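Local coordinates for protein CRISPR system Cmr subunit Cmr1-1 (Pyrococcus furiosus, PDB 4W8Z) that binds RNA as a subunit of the type III-B Cmr ribonucleoprotein complex, which it caps together with Cmr6 in CRISPR antiviral defence, at residues A[75-83]-A[130-138]; A[243-254]-A[325-333]. All blocks are in the same frame, centred on the assembly; numbering follows the deposited sequence.

Interaction 1 (A[75-83]-A[130-138])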
loop_
_atom_site.group_PDB
_atom_site.type_symbol
_atom_site.label_atom_id
_atom_site.label_comp_id
_atom_site.label_asym_id
_atom_site.label_seq_id
_atom_site.Cartn_x
_atom_site.Cartn_y
_atom_site.Cartn_z
ATOM N N ARG A 75 -5.183 -23.512 12.498
ATOM C CA ARG A 75 -6.070 -23.434 11.345
ATOM C C ARG A 75 -6.799 -22.094 11.359
ATOM O O ARG A 75 -7.306 -21.669 12.399
ATOM C CB ARG A 75 -7.071 -24.591 11.349
ATOM N N SER A 76 -6.842 -21.429 10.206
ATOM C CA SER A 76 -7.451 -20.105 10.101
ATOM C C SER A 76 -8.934 -20.137 10.446
ATOM O O SER A 76 -9.653 -21.057 10.059
ATOM C CB SER A 76 -7.262 -19.531 8.695
ATOM O OG SER A 76 -7.943 -20.308 7.727
ATOM N N ARG A 77 -9.384 -19.124 11.176
ATOM C CA ARG A 77 -10.781 -19.037 11.571
ATOM C C ARG A 77 -11.602 -18.404 10.451
ATOM O O ARG A 77 -12.826 -18.319 10.541
ATOM C CB ARG A 77 -10.920 -18.241 12.870
ATOM C CG ARG A 77 -11.803 -18.901 13.920
ATOM C CD ARG A 77 -11.472 -18.395 15.318
ATOM N NE ARG A 77 -10.188 -18.902 15.800
ATOM C CZ ARG A 77 -10.035 -19.634 16.899
ATOM N NH1 ARG A 77 -11.088 -19.942 17.646
ATOM N NH2 ARG A 77 -8.827 -20.053 17.260
ATOM N N VAL A 78 -10.920 -17.968 9.396
ATOM C CA VAL A 78 -11.582 -17.408 8.224
ATOM C C VAL A 78 -11.078 -18.085 6.950
ATOM O O VAL A 78 -9.901 -18.431 6.844
ATOM C CB VAL A 78 -11.368 -15.870 8.122
ATOM C CG1 VAL A 78 -9.899 -15.533 7.964
ATOM C CG2 VAL A 78 -12.173 -15.281 6.971
ATOM N N LYS A 79 -11.979 -18.296 5.994
ATOM C CA LYS A 79 -11.610 -18.841 4.693
ATOM C C LYS A 79 -11.677 -17.754 3.623
ATOM O O LYS A 79 -12.744 -17.201 3.360
ATOM C CB LYS A 79 -12.523 -20.009 4.315
ATOM C CG LYS A 79 -12.204 -20.632 2.965
ATOM C CD LYS A 79 -13.316 -21.563 2.509
ATOM C CE LYS A 79 -13.043 -22.122 1.122
ATOM N NZ LYS A 79 -14.237 -22.814 0.559
ATOM N N ILE A 80 -10.537 -17.453 3.010
ATOM C CA ILE A 80 -10.470 -16.419 1.981
ATOM C C ILE A 80 -10.288 -17.028 0.598
ATOM O O ILE A 80 -9.306 -17.721 0.347
ATOM C CB ILE A 80 -9.317 -15.435 2.244
ATOM C CG1 ILE A 80 -9.435 -14.840 3.649
ATOM C CG2 ILE A 80 -9.292 -14.349 1.178
ATOM C CD1 ILE A 80 -8.215 -14.068 4.090
ATOM N N SER A 81 -11.231 -16.762 -0.298
ATOM C CA SER A 81 -11.165 -17.301 -1.650
ATOM C C SER A 81 -11.030 -16.191 -2.684
ATOM O O SER A 81 -11.860 -15.284 -2.746
ATOM C CB SER A 81 -12.402 -18.148 -1.940
ATOM O OG SER A 81 -12.564 -19.144 -0.948
ATOM N N VAL A 82 -9.978 -16.263 -3.490
ATOM C CA VAL A 82 -9.723 -15.248 -4.502
ATOM C C VAL A 82 -9.644 -15.875 -5.889
ATOM O O VAL A 82 -8.747 -16.669 -6.168
ATOM C CB VAL A 82 -8.408 -14.482 -4.230
ATOM C CG1 VAL A 82 -8.301 -13.287 -5.152
ATOM C CG2 VAL A 82 -8.320 -14.043 -2.774
ATOM N N THR A 83 -10.585 -15.528 -6.758
ATOM C CA THR A 83 -10.535 -15.995 -8.136
ATOM C C THR A 83 -10.538 -14.811 -9.095
ATOM O O THR A 83 -11.427 -13.960 -9.035
ATOM C CB THR A 83 -11.717 -16.937 -8.474
ATOM O OG1 THR A 83 -12.951 -16.301 -8.133
ATOM C CG2 THR A 83 -11.598 -18.249 -7.708
ATOM N N VAL A 130 -13.992 -13.674 -1.637
ATOM C CA VAL A 130 -15.049 -14.180 -0.773
ATOM C C VAL A 130 -14.482 -14.557 0.588
ATOM O O VAL A 130 -13.468 -15.252 0.674
ATOM C CB VAL A 130 -15.752 -15.408 -1.393
ATOM C CG1 VAL A 130 -16.776 -15.982 -0.427
ATOM C CG2 VAL A 130 -16.408 -15.037 -2.716
ATOM N N LEU A 131 -15.138 -14.090 1.647
ATOM C CA LEU A 131 -14.689 -14.346 3.012
ATOM C C LEU A 131 -15.743 -15.123 3.785
ATOM O O LEU A 131 -16.917 -14.754 3.781
ATOM C CB LEU A 131 -14.379 -13.033 3.734
ATOM C CG LEU A 131 -13.553 -11.999 2.966
ATOM C CD1 LEU A 131 -13.446 -10.693 3.749
ATOM C CD2 LEU A 131 -12.175 -12.554 2.647
ATOM N N GLU A 132 -15.321 -16.198 4.447
ATOM C CA GLU A 132 -16.235 -17.043 5.216
ATOM C C GLU A 132 -15.685 -17.357 6.603
ATOM O O GLU A 132 -14.508 -17.690 6.752
ATOM C CB GLU A 132 -16.514 -18.354 4.475
ATOM C CG GLU A 132 -17.196 -18.193 3.129
ATOM C CD GLU A 132 -17.420 -19.522 2.434
ATOM O OE1 GLU A 132 -18.547 -20.055 2.512
ATOM O OE2 GLU A 132 -16.467 -20.034 1.809
ATOM N N SER A 133 -16.544 -17.266 7.614
ATOM C CA SER A 133 -16.153 -17.590 8.980
ATOM C C SER A 133 -17.368 -17.923 9.837
ATOM O O SER A 133 -18.451 -17.376 9.625
ATOM C CB SER A 133 -15.373 -16.429 9.603
ATOM O OG SER A 133 -14.972 -16.729 10.929
ATOM N N PRO A 134 -17.198 -18.839 10.804
ATOM C CA PRO A 134 -18.256 -19.090 11.788
ATOM C C PRO A 134 -18.380 -17.947 12.799
ATOM O O PRO A 134 -19.443 -17.762 13.391
ATOM C CB PRO A 134 -17.798 -20.380 12.475
ATOM C CG PRO A 134 -16.315 -20.394 12.299
ATOM C CD PRO A 134 -16.069 -19.775 10.954
ATOM N N SER A 135 -17.301 -17.192 12.984
ATOM C CA SER A 135 -17.253 -16.148 14.006
ATOM C C SER A 135 -17.596 -14.763 13.467
ATOM O O SER A 135 -17.138 -14.371 12.395
ATOM C CB SER A 135 -15.866 -16.110 14.651
ATOM O OG SER A 135 -15.773 -15.057 15.594
ATOM N N GLU A 136 -18.398 -14.020 14.226
ATOM C CA GLU A 136 -18.766 -12.660 13.849
ATOM C C GLU A 136 -17.587 -11.718 14.080
ATOM O O GLU A 136 -17.314 -10.835 13.269
ATOM C CB GLU A 136 -19.989 -12.190 14.642
ATOM C CG GLU A 136 -20.683 -10.973 14.048
ATOM C CD GLU A 136 -21.678 -10.336 15.004
ATOM O OE1 GLU A 136 -22.900 -10.463 14.772
ATOM O OE2 GLU A 136 -21.237 -9.701 15.987
ATOM N N ARG A 137 -16.900 -11.920 15.199
ATOM C CA ARG A 137 -15.712 -11.150 15.548
ATOM C C ARG A 137 -14.661 -11.252 14.445
ATOM O O ARG A 137 -14.046 -10.258 14.061
ATOM C CB ARG A 137 -15.138 -11.647 16.878
ATOM C CG ARG A 137 -14.832 -10.564 17.898
ATOM C CD ARG A 137 -14.514 -11.173 19.255
ATOM N NE ARG A 137 -13.491 -12.212 19.160
ATOM C CZ ARG A 137 -12.206 -12.029 19.448
ATOM N NH1 ARG A 137 -11.779 -10.844 19.862
ATOM N NH2 ARG A 137 -11.348 -13.034 19.328
ATOM N N VAL A 138 -14.480 -12.463 13.926
ATOM C CA VAL A 138 -13.473 -12.731 12.908
ATOM C C VAL A 138 -13.833 -12.140 11.543
ATOM O O VAL A 138 -13.002 -11.486 10.915
ATOM C CB VAL A 138 -13.233 -14.251 12.754
ATOM C CG1 VAL A 138 -12.487 -14.550 11.468
ATOM C CG2 VAL A 138 -12.463 -14.788 13.951
#

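Interaction 2 (A[243-254]-A[325-333])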
loop_
_atom_site.group_PDB
_atom_site.type_symbol
_atom_site.label_atom_id
_atom_site.label_comp_id
_atom_site.label_asym_id
_atom_site.label_seq_id
_atom_site.Cartn_x
_atom_site.Cartn_y
_atom_site.Cartn_z
ATOM N N GLN A 243 2.569 12.087 -12.979
ATOM C CA GLN A 243 2.997 13.081 -11.998
ATOM C C GLN A 243 3.966 12.462 -10.996
ATOM O O GLN A 243 4.992 13.057 -10.660
ATOM C CB GLN A 243 1.794 13.686 -11.270
ATOM C CG GLN A 243 1.178 14.882 -11.983
ATOM C CD GLN A 243 2.094 16.096 -11.980
ATOM O OE1 GLN A 243 3.006 16.201 -11.153
ATOM N NE2 GLN A 243 1.858 17.020 -12.909
ATOM N N PHE A 244 3.631 11.263 -10.527
ATOM C CA PHE A 244 4.503 10.504 -9.641
ATOM C C PHE A 244 5.863 10.257 -10.291
ATOM O O PHE A 244 6.898 10.275 -9.628
ATOM C CB PHE A 244 3.853 9.169 -9.269
ATOM C CG PHE A 244 2.836 9.269 -8.164
ATOM C CD1 PHE A 244 3.142 9.905 -6.973
ATOM C CD2 PHE A 244 1.571 8.720 -8.317
ATOM C CE1 PHE A 244 2.210 9.989 -5.954
ATOM C CE2 PHE A 244 0.633 8.805 -7.305
ATOM C CZ PHE A 244 0.954 9.438 -6.121
ATOM N N ASN A 245 5.852 10.033 -11.600
ATOM C CA ASN A 245 7.067 9.676 -12.309
ATOM C C ASN A 245 8.002 10.868 -12.481
ATOM O O ASN A 245 9.217 10.735 -12.338
ATOM C CB ASN A 245 6.722 9.070 -13.666
ATOM C CG ASN A 245 7.922 8.449 -14.344
ATOM O OD1 ASN A 245 8.448 7.437 -13.890
ATOM N ND2 ASN A 245 8.355 9.046 -15.445
ATOM N N ASN A 246 7.437 12.029 -12.792
ATOM C CA ASN A 246 8.237 13.243 -12.906
ATOM C C ASN A 246 8.852 13.610 -11.565
ATOM O O ASN A 246 10.036 13.932 -11.481
ATOM C CB ASN A 246 7.399 14.406 -13.434
ATOM C CG ASN A 246 7.041 14.248 -14.901
ATOM O OD1 ASN A 246 7.645 13.446 -15.620
ATOM N ND2 ASN A 246 6.059 15.021 -15.356
ATOM N N SER A 247 8.040 13.543 -10.515
ATOM C CA SER A 247 8.499 13.825 -9.162
ATOM C C SER A 247 9.605 12.865 -8.742
ATOM O O SER A 247 10.624 13.282 -8.186
ATOM C CB SER A 247 7.339 13.741 -8.172
ATOM O OG SER A 247 6.366 14.731 -8.442
ATOM N N TYR A 248 9.402 11.580 -9.019
ATOM C CA TYR A 248 10.354 10.555 -8.608
ATOM C C TYR A 248 11.662 10.644 -9.390
ATOM O O TYR A 248 12.720 10.274 -8.882
ATOM C CB TYR A 248 9.749 9.157 -8.764
ATOM C CG TYR A 248 10.749 8.052 -8.524
ATOM C CD1 TYR A 248 11.150 7.717 -7.236
ATOM C CD2 TYR A 248 11.313 7.359 -9.588
ATOM C CE1 TYR A 248 12.076 6.715 -7.013
ATOM C CE2 TYR A 248 12.239 6.357 -9.375
ATOM C CZ TYR A 248 12.616 6.036 -8.087
ATOM O OH TYR A 248 13.541 5.034 -7.886
ATOM N N LYS A 249 11.593 11.129 -10.624
ATOM C CA LYS A 249 12.791 11.265 -11.443
ATOM C C LYS A 249 13.727 12.307 -10.841
ATOM O O LYS A 249 14.942 12.117 -10.802
ATOM C CB LYS A 249 12.423 11.643 -12.876
ATOM C CG LYS A 249 13.602 11.725 -13.830
ATOM C CD LYS A 249 13.192 12.380 -15.139
ATOM C CE LYS A 249 14.382 12.603 -16.060
ATOM N NZ LYS A 249 14.027 13.456 -17.237
ATOM N N GLU A 250 13.149 13.406 -10.362
ATOM C CA GLU A 250 13.930 14.478 -9.760
ATOM C C GLU A 250 14.398 14.087 -8.366
ATOM O O GLU A 250 15.520 14.406 -7.964
ATOM C CB GLU A 250 13.115 15.774 -9.709
ATOM C CG GLU A 250 13.815 16.950 -9.025
ATOM C CD GLU A 250 15.085 17.418 -9.739
ATOM O OE1 GLU A 250 15.394 16.929 -10.850
ATOM O OE2 GLU A 250 15.782 18.294 -9.177
ATOM N N TYR A 251 13.529 13.392 -7.639
ATOM C CA TYR A 251 13.855 12.847 -6.323
ATOM C C TYR A 251 15.062 11.921 -6.412
ATOM O O TYR A 251 16.002 12.028 -5.628
ATOM C CB TYR A 251 12.646 12.105 -5.761
ATOM C CG TYR A 251 12.843 11.421 -4.426
ATOM C CD1 TYR A 251 12.982 12.154 -3.255
ATOM C CD2 TYR A 251 12.844 10.033 -4.332
ATOM C CE1 TYR A 251 13.137 11.525 -2.031
ATOM C CE2 TYR A 251 12.997 9.399 -3.113
ATOM C CZ TYR A 251 13.143 10.149 -1.970
ATOM O OH TYR A 251 13.291 9.514 -0.760
ATOM N N LEU A 252 15.031 11.026 -7.392
ATOM C CA LEU A 252 16.121 10.086 -7.620
ATOM C C LEU A 252 17.386 10.794 -8.099
ATOM O O LEU A 252 18.495 10.394 -7.751
ATOM C CB LEU A 252 15.694 9.025 -8.636
ATOM C CG LEU A 252 16.721 7.983 -9.078
ATOM C CD1 LEU A 252 17.113 7.085 -7.915
ATOM C CD2 LEU A 252 16.170 7.170 -10.238
ATOM N N ARG A 253 17.221 11.843 -8.897
ATOM C CA ARG A 253 18.371 12.573 -9.427
ATOM C C ARG A 253 19.203 13.184 -8.301
ATOM O O ARG A 253 20.424 13.035 -8.267
ATOM C CB ARG A 253 17.919 13.663 -10.398
ATOM C CG ARG A 253 19.055 14.264 -11.206
ATOM C CD ARG A 253 18.607 15.465 -12.022
ATOM N NE ARG A 253 18.165 16.574 -11.182
ATOM C CZ ARG A 253 18.989 17.393 -10.536
ATOM N NH1 ARG A 253 20.301 17.221 -10.623
ATOM N NH2 ARG A 253 18.501 18.382 -9.795
ATOM N N ARG A 254 18.532 13.856 -7.370
ATOM C CA ARG A 254 19.208 14.467 -6.232
ATOM C C ARG A 254 19.718 13.407 -5.256
ATOM O O ARG A 254 20.731 13.600 -4.582
ATOM C CB ARG A 254 18.273 15.437 -5.511
ATOM C CG ARG A 254 17.791 16.569 -6.381
ATOM C CD ARG A 254 17.043 17.596 -5.567
ATOM N NE ARG A 254 16.408 18.592 -6.422
ATOM C CZ ARG A 254 15.664 19.598 -5.977
ATOM N NH1 ARG A 254 15.460 19.752 -4.674
ATOM N NH2 ARG A 254 15.125 20.451 -6.837
ATOM N N PHE A 325 10.152 12.566 0.123
ATOM C CA PHE A 325 9.724 12.612 -1.269
ATOM C C PHE A 325 8.494 13.506 -1.446
ATOM O O PHE A 325 8.173 13.918 -2.560
ATOM C CB PHE A 325 9.442 11.190 -1.767
ATOM C CG PHE A 325 8.664 11.122 -3.054
ATOM C CD1 PHE A 325 9.236 11.510 -4.254
ATOM C CD2 PHE A 325 7.362 10.643 -3.064
ATOM C CE1 PHE A 325 8.520 11.433 -5.439
ATOM C CE2 PHE A 325 6.641 10.567 -4.244
ATOM C CZ PHE A 325 7.223 10.959 -5.433
ATOM N N ASP A 326 7.823 13.831 -0.344
ATOM C CA ASP A 326 6.569 14.577 -0.428
ATOM C C ASP A 326 6.753 15.998 -0.959
ATOM O O ASP A 326 5.839 16.549 -1.567
ATOM C CB ASP A 326 5.868 14.621 0.935
ATOM C CG ASP A 326 6.784 15.068 2.056
ATOM O OD1 ASP A 326 7.830 15.697 1.777
ATOM O OD2 ASP A 326 6.457 14.777 3.227
ATOM N N TRP A 327 7.923 16.592 -0.730
ATOM C CA TRP A 327 8.210 17.919 -1.271
ATOM C C TRP A 327 8.065 17.926 -2.789
ATOM O O TRP A 327 7.572 18.888 -3.371
ATOM C CB TRP A 327 9.619 18.388 -0.893
ATOM C CG TRP A 327 10.107 19.498 -1.785
ATOM C CD1 TRP A 327 10.893 19.377 -2.897
ATOM C CD2 TRP A 327 9.811 20.896 -1.656
ATOM N NE1 TRP A 327 11.109 20.614 -3.463
ATOM C CE2 TRP A 327 10.457 21.560 -2.722
ATOM C CE3 TRP A 327 9.067 21.648 -0.742
ATOM C CZ2 TRP A 327 10.381 22.939 -2.894
ATOM C CZ3 TRP A 327 8.994 23.018 -0.918
ATOM C CH2 TRP A 327 9.649 23.650 -1.985
ATOM N N PHE A 328 8.490 16.841 -3.427
ATOM C CA PHE A 328 8.537 16.787 -4.880
ATOM C C PHE A 328 7.152 16.573 -5.484
ATOM O O PHE A 328 6.986 16.584 -6.704
ATOM C CB PHE A 328 9.511 15.696 -5.324
ATOM C CG PHE A 328 10.921 15.937 -4.865
ATOM C CD1 PHE A 328 11.366 15.426 -3.654
ATOM C CD2 PHE A 328 11.792 16.700 -5.628
ATOM C CE1 PHE A 328 12.657 15.660 -3.219
ATOM C CE2 PHE A 328 13.085 16.935 -5.198
ATOM C CZ PHE A 328 13.518 16.413 -3.990
ATOM N N ILE A 329 6.161 16.389 -4.619
ATOM C CA ILE A 329 4.761 16.416 -5.026
ATOM C C ILE A 329 4.120 17.734 -4.608
ATOM O O ILE A 329 3.541 18.444 -5.426
ATOM C CB ILE A 329 3.948 15.262 -4.401
ATOM C CG1 ILE A 329 4.444 13.901 -4.895
ATOM C CG2 ILE A 329 2.464 15.426 -4.715
ATOM C CD1 ILE A 329 3.989 13.558 -6.298
ATOM N N SER A 330 4.246 18.053 -3.322
ATOM C CA SER A 330 3.508 19.151 -2.703
ATOM C C SER A 330 4.009 20.534 -3.106
ATOM O O SER A 330 3.310 21.526 -2.911
ATOM C CB SER A 330 3.560 19.022 -1.180
ATOM O OG SER A 330 4.863 19.291 -0.693
ATOM N N SER A 331 5.219 20.609 -3.649
ATOM C CA SER A 331 5.738 21.886 -4.119
ATOM C C SER A 331 5.195 22.189 -5.508
ATOM O O SER A 331 5.257 23.327 -5.976
ATOM C CB SER A 331 7.267 21.887 -4.147
ATOM O OG SER A 331 7.760 21.152 -5.256
ATOM N N ARG A 332 4.657 21.165 -6.165
ATOM C CA ARG A 332 4.221 21.305 -7.549
ATOM C C ARG A 332 2.699 21.362 -7.712
ATOM O O ARG A 332 2.211 21.845 -8.732
ATOM C CB ARG A 332 4.797 20.169 -8.397
ATOM C CG ARG A 332 6.290 20.304 -8.663
ATOM C CD ARG A 332 6.804 19.239 -9.630
ATOM N NE ARG A 332 6.180 19.323 -10.951
ATOM C CZ ARG A 332 5.343 18.415 -11.442
ATOM N NH1 ARG A 332 5.026 17.344 -10.727
ATOM N NH2 ARG A 332 4.826 18.575 -12.655
ATOM N N LEU A 333 1.951 20.887 -6.716
ATOM C CA LEU A 333 0.488 20.932 -6.781
ATOM C C LEU A 333 -0.173 20.709 -5.412
ATOM O O LEU A 333 0.425 20.094 -4.530
ATOM C CB LEU A 333 -0.023 19.911 -7.810
ATOM C CG LEU A 333 0.547 18.499 -7.852
ATOM C CD1 LEU A 333 -0.169 17.636 -6.851
ATOM C CD2 LEU A 333 0.407 17.932 -9.251
#

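Interaction 1 (A[75-83]-A[130-138])
Ile80 overlaps Leu131, the two running in parallel off the same face of the sheet. Leu131 CD2 is the branch that makes the contact. It reaches Ile80 CG2 at 3.7 Å and touches Ile80 CG1 as well. Helix 38-54 covers this face: Met42 touches both residues. Helix 136-152 also packs on Leu131.

Lys79 and Glu132 run alongside each other on the other face, with Ser81 and Val130. The Lys79 chain is extended from its first torsion (chi1 180°) to its end. This brings CD to 3.6 Å from Glu132 OE2, while the salt bridge from Lys79 NZ to OE2 is long, at 3.8 Å. The ion pair is therefore loose.

The backbones form an antiparallel pair. Strand 79-84 is one edge strand of a four-stranded antiparallel sheet, in the order 79-84, 126-133, 8-16, 166-172. With helices 38-54 and 136-152 these strands give the beta-alpha-beta-beta-alpha-beta order of a ferredoxin-like fold, as expected for a RAMP protein. The contact pairs its second and third strands. Lys79 with Glu132 and Ser81 with Val130 are hydrogen-bonded pairs, and Ile80 with Leu131 is the non-hydrogen-bonded pair between them. Lys79 N to Glu132 O is 2.7 Å and nearly straight (171°).

At the end of strand 126-133 a side chain replaces the main-chain bonds. With OG anti to the backbone N (chi1 -179°), the Ser133 hydroxyl donates to Arg77 O at 2.7 Å, tilted from the carbonyl plane. The same OG accepts from Ser135 N, which makes an ST turn. Ser135 then N-caps helix 136-152, with a weak bond from Val138 N to its OG. Val138 splits its two methyls: CG1 meets Val78 CB at 3.8 Å, and CG2 meets Arg77 CB at 3.9 Å. The Arg77 NE bonds to Gln67 O.

Interaction 2 (A[243-254]-A[325-333])
An aromatic cluster of Tyr251, Phe325 and Phe328 joins long helix 237-264 to segment 325-333, which carries the short helix 327-330, in the Cmr1-like C-terminal region. Phe328 is a knob in a hole formed by Ser247, Glu250, Tyr251 and Arg254. Its ring packs over Tyr251 CA, which lies 4.2 Å from the ring centroid, almost on the normal. The Tyr251 ring turns its edge to Phe328 in an offset edge-to-face pair, planes at 69°. One face of Tyr251 receives Phe325: its ring edge points in, and its CB lies 3.8 Å from the Tyr251 centroid. Tyr251 OH bonds outside the pair to Asn324 and Leu322, which fixes the far end of the ring.

Phe328 CE2 sits over one face of the Arg254 guanidinium, near its rim. Arg254 NE also bonds to Glu250 OE2, and Arg253 grips both oxygens of that carboxylate. The bond to Glu250 holds Arg254 beside the Phe328 ring.

Ile329 CD1 touches Phe244 CD1 at 3.8 Å, and Phe231 of strand 226-231 lies beside both residues. Ser247 OG donates to Phe328 O at 2.6 Å, from above the carbonyl plane.

Overall arrangement
Interactions 1 and 2 lie on opposite sides of the chain's centre. Their centres are 41 Å apart, their nearest atoms about 24 Å, and they share no elements. Interaction 1 belongs to the RAMP superfamily region and interaction 2 to the Cmr1-like C-terminal region. Both are partly buried. Interaction 1 is an edge-of-sheet contact: main-chain bonds carry it, an apolar face turns to helices, and a charged pair lies on the opposite face. Interaction 2 packs a long helix against a short helical segment. There side chains do the work, with aromatic rings at the centre and arginines towards the surface. In both, a serine hydroxyl bonds to a backbone carbonyl across the contact.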